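Putative hydrogenase (Pyrococcus furiosus, PDB 3LYU) probably works as an electron-transferring oxidoreductase using FAD and a [2Fe-2S] cluster; this chain is one alpha/beta domain of the longer protein. Local coordinates at residues E63-K66 / R70-V73; P77-P80 / A86-K89. One frame throughout, in Å; residues are numbered along the deposited sequence.

Contact 1 (E63-K66 / R70-V73); sequences ELEK and RHIV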
# COMPACT_ATOMS: atom_id res chain seq x y z
N GLU B 63 -15.00 27.71 11.59
CA GLU B 63 -15.12 26.31 12.00
C GLU B 63 -13.90 25.69 12.66
O GLU B 63 -14.04 25.02 13.67
CB GLU B 63 -15.50 25.45 10.79
CG GLU B 63 -16.91 25.65 10.23
CD GLU B 63 -17.06 26.91 9.39
OE1 GLU B 63 -18.15 27.11 8.80
OE2 GLU B 63 -16.11 27.70 9.31
N LEU B 64 -12.72 25.90 12.08
CA LEU B 64 -11.53 25.29 12.66
C LEU B 64 -10.78 26.13 13.69
O LEU B 64 -9.77 25.69 14.25
CB LEU B 64 -10.59 24.78 11.56
CG LEU B 64 -9.69 25.65 10.69
CD1 LEU B 64 -9.18 24.81 9.54
CD2 LEU B 64 -10.44 26.84 10.17
N GLU B 65 -11.25 27.34 13.96
CA GLU B 65 -10.62 28.16 14.98
C GLU B 65 -11.22 27.62 16.27
O GLU B 65 -10.62 27.69 17.33
CB GLU B 65 -10.99 29.63 14.83
CG GLU B 65 -10.37 30.34 13.64
CD GLU B 65 -10.70 31.82 13.60
OE1 GLU B 65 -11.90 32.17 13.71
OE2 GLU B 65 -9.77 32.64 13.46
N LYS B 66 -12.42 27.08 16.14
CA LYS B 66 -13.18 26.52 17.25
C LYS B 66 -12.84 25.04 17.49
O LYS B 66 -13.15 24.50 18.54
CB LYS B 66 -14.67 26.67 16.95
CG LYS B 66 -15.59 26.27 18.09
CD LYS B 66 -17.03 26.62 17.77
CE LYS B 66 -17.95 26.35 18.95
NZ LYS B 66 -19.36 26.75 18.67
N ARG B 70 -5.18 26.64 17.68
CA ARG B 70 -4.93 27.84 16.87
C ARG B 70 -5.03 27.63 15.36
O ARG B 70 -4.43 26.70 14.81
CB ARG B 70 -3.55 28.40 17.20
CG ARG B 70 -3.25 29.70 16.51
CD ARG B 70 -1.83 29.70 16.02
NE ARG B 70 -0.87 29.47 17.03
CZ ARG B 70 0.14 28.62 17.20
NH1 ARG B 70 0.76 28.82 18.34
NH2 ARG B 70 0.54 27.64 16.40
N HIS B 71 -5.78 28.49 14.69
CA HIS B 71 -5.91 28.41 13.25
C HIS B 71 -5.32 29.63 12.56
O HIS B 71 -5.73 30.75 12.84
CB HIS B 71 -7.38 28.28 12.85
CG HIS B 71 -7.60 28.37 11.37
ND1 HIS B 71 -6.97 27.54 10.47
CD2 HIS B 71 -8.34 29.23 10.63
CE1 HIS B 71 -7.30 27.88 9.24
NE2 HIS B 71 -8.13 28.91 9.31
N ILE B 72 -4.38 29.41 11.65
CA ILE B 72 -3.73 30.51 10.93
C ILE B 72 -4.15 30.59 9.47
O ILE B 72 -4.20 29.57 8.78
CB ILE B 72 -2.18 30.38 10.96
CG1 ILE B 72 -1.69 30.21 12.40
CG2 ILE B 72 -1.54 31.60 10.29
CD1 ILE B 72 -2.20 31.27 13.37
N VAL B 73 -4.45 31.79 9.00
CA VAL B 73 -4.84 31.98 7.60
C VAL B 73 -3.91 33.00 6.98
O VAL B 73 -3.72 34.09 7.51
CB VAL B 73 -6.33 32.47 7.46
CG1 VAL B 73 -6.73 32.50 5.98
CG2 VAL B 73 -7.27 31.57 8.24
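L64 lays its isobutyl group over one face of the H71 imidazole, with CD2 above the middle of the ring, 10° off the normal: a CH-pi contact, although the model sets the methyl too close for its exact height to be trusted. Its other methyl lies further out, CD1 at 3.6 Å from H71 CE1. L64 is turned to this place by a first torsion of 76°, which puts CG between the backbone N and the carbonyl carbon. H71 meets it with CG anti to its backbone N (chi1 172°), raising the ring off strand 70-76 towards helix 61-65. This is the dense half of the contact, and both residues are buried; I30 and Y34 of helix 29-42 also pack against L64.

E65 makes the looser half. E65 CG lies near the ring plane, 3.8 Å from H71 CD2 at the edge and 3.7 Å from H71 CB, and the chain runs on extended, crossing the histidine at about a right angle. The carboxylate makes no contact with the ring: E65 OE2 is 5.8 Å from H71 NE2, and it is salt-bridged to K61. On this side the residue is partly open to solvent.

H71 ND1 is hydrogen-bonded to T49 OG1 on strand 46-54, a bond that helps fix the ring's rotation and keeps its face turned to L64. Within the beta-alpha-beta unit 46-54, 61-65, 70-76, no hydrogen bond or salt bridge joins this helix to the chain's outermost strand: hydrocarbon lies on an imidazole face, while H71 ND1 turns to T49 and E65 OE2 to K61.

Contact 2 (P77-P80 / A86-K89); sequences PLNP and ANMK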
# COMPACT_ATOMS: atom_id res chain seq x y z
N PRO B 77 -2.84 37.77 -2.17
CA PRO B 77 -3.60 38.53 -3.17
C PRO B 77 -3.55 37.91 -4.57
O PRO B 77 -2.48 37.67 -5.12
CB PRO B 77 -2.95 39.90 -3.12
CG PRO B 77 -1.52 39.56 -2.80
CD PRO B 77 -1.67 38.55 -1.71
N LEU B 78 -4.73 37.68 -5.15
CA LEU B 78 -4.81 37.08 -6.48
C LEU B 78 -4.65 38.12 -7.57
O LEU B 78 -5.63 38.75 -7.97
CB LEU B 78 -6.15 36.35 -6.66
CG LEU B 78 -6.23 35.19 -7.67
CD1 LEU B 78 -7.66 34.67 -7.69
CD2 LEU B 78 -5.81 35.64 -9.06
N ASN B 79 -3.42 38.31 -8.05
CA ASN B 79 -3.15 39.27 -9.12
C ASN B 79 -3.65 38.72 -10.48
O ASN B 79 -3.06 37.80 -11.05
CB ASN B 79 -1.64 39.54 -9.21
CG ASN B 79 -1.30 40.64 -10.20
OD1 ASN B 79 -0.13 40.88 -10.52
ND2 ASN B 79 -2.34 41.34 -10.68
N PRO B 80 -4.74 39.30 -11.02
CA PRO B 80 -5.34 38.88 -12.29
C PRO B 80 -4.62 39.38 -13.54
O PRO B 80 -5.12 39.24 -14.65
CB PRO B 80 -6.75 39.46 -12.19
CG PRO B 80 -6.48 40.79 -11.56
CD PRO B 80 -5.48 40.45 -10.45
N ALA B 86 2.24 32.32 -12.17
CA ALA B 86 2.94 33.40 -11.51
C ALA B 86 2.35 33.68 -10.14
O ALA B 86 3.06 34.07 -9.23
CB ALA B 86 2.88 34.65 -12.36
N ASN B 87 1.04 33.47 -10.01
CA ASN B 87 0.32 33.70 -8.75
C ASN B 87 0.51 32.59 -7.72
O ASN B 87 0.57 32.86 -6.52
CB ASN B 87 -1.18 33.89 -9.00
CG ASN B 87 -1.48 35.14 -9.80
OD1 ASN B 87 -1.68 35.09 -11.01
ND2 ASN B 87 -1.51 36.28 -9.12
N MSE B 88 0.58 31.35 -8.18
CA MSE B 88 0.77 30.23 -7.28
C MSE B 88 2.14 30.32 -6.66
O MSE B 88 2.35 29.89 -5.53
CB MSE B 88 0.65 28.92 -8.05
CG MSE B 88 -0.71 28.71 -8.69
SE MSE B 88 -0.88 26.95 -9.45
CE MSE B 88 -0.83 25.90 -7.85
N LYS B 89 3.07 30.89 -7.41
CA LYS B 89 4.44 31.07 -6.97
C LYS B 89 4.46 31.90 -5.68
O LYS B 89 5.30 31.69 -4.80
CB LYS B 89 5.24 31.76 -8.07
CG LYS B 89 6.75 31.83 -7.85
CD LYS B 89 7.42 30.48 -8.00
CE LYS B 89 7.22 29.62 -6.76
NZ LYS B 89 7.88 28.28 -6.88
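With a first torsion of -65°, N87 sets its CG beside the backbone N and anti to the carbonyl carbon, sending the amide from helix 84-104 across to the backbone of N79. N79 turns its own CG anti to the backbone N (chi1 -174°). What comes nearest the helix is thus its main chain and CB, its amide lying beyond them. N87 CG sits 3.3 Å from N79 O and 4.1 Å from N79 N, so the amide faces both backbone polar atoms, N and O, of N79. The two ends of that amide are probably exchanged in the model, and the individual pairings are best left unread. Backbones stay well apart here, L78 CA to N87 CA being 6.5 Å, and the reach of N87 spans the interval. L78 adds a leucine branch at the margin of the amide.

N87 is buried although the loop beside it is at least partly exposed. F54, at the end of strand 46-54, packs against both L78 and N87, and Q82 touches N87 from the connecting loop. The contact thereby ties the segment leaving strand 70-76 to the first turns of helix 84-104, where M88 packs on T28 of a second subunit.

Overall arrangement
The two contacts lie in series along the chain: strand 70-76 leads from contact 1 straight into the loop 77-80. Their centres are 24 Å apart and nothing else touches between them. The centre of contact 1 lies about 11 Å from the centre of the chain, at the edge of the parallel sheet; that of contact 2, about 19 Å out, is where the loop joins the start of helix 84-104. Strand 46-54 serves both, through T49 and H51 at one and F54 at the other. The strand order 3-2-1-4-5 is consistent with the nucleotide-binding domain of ferredoxin-reductase relatives, but no cofactor lies at either contact in this model, and neither can be tied to a known site.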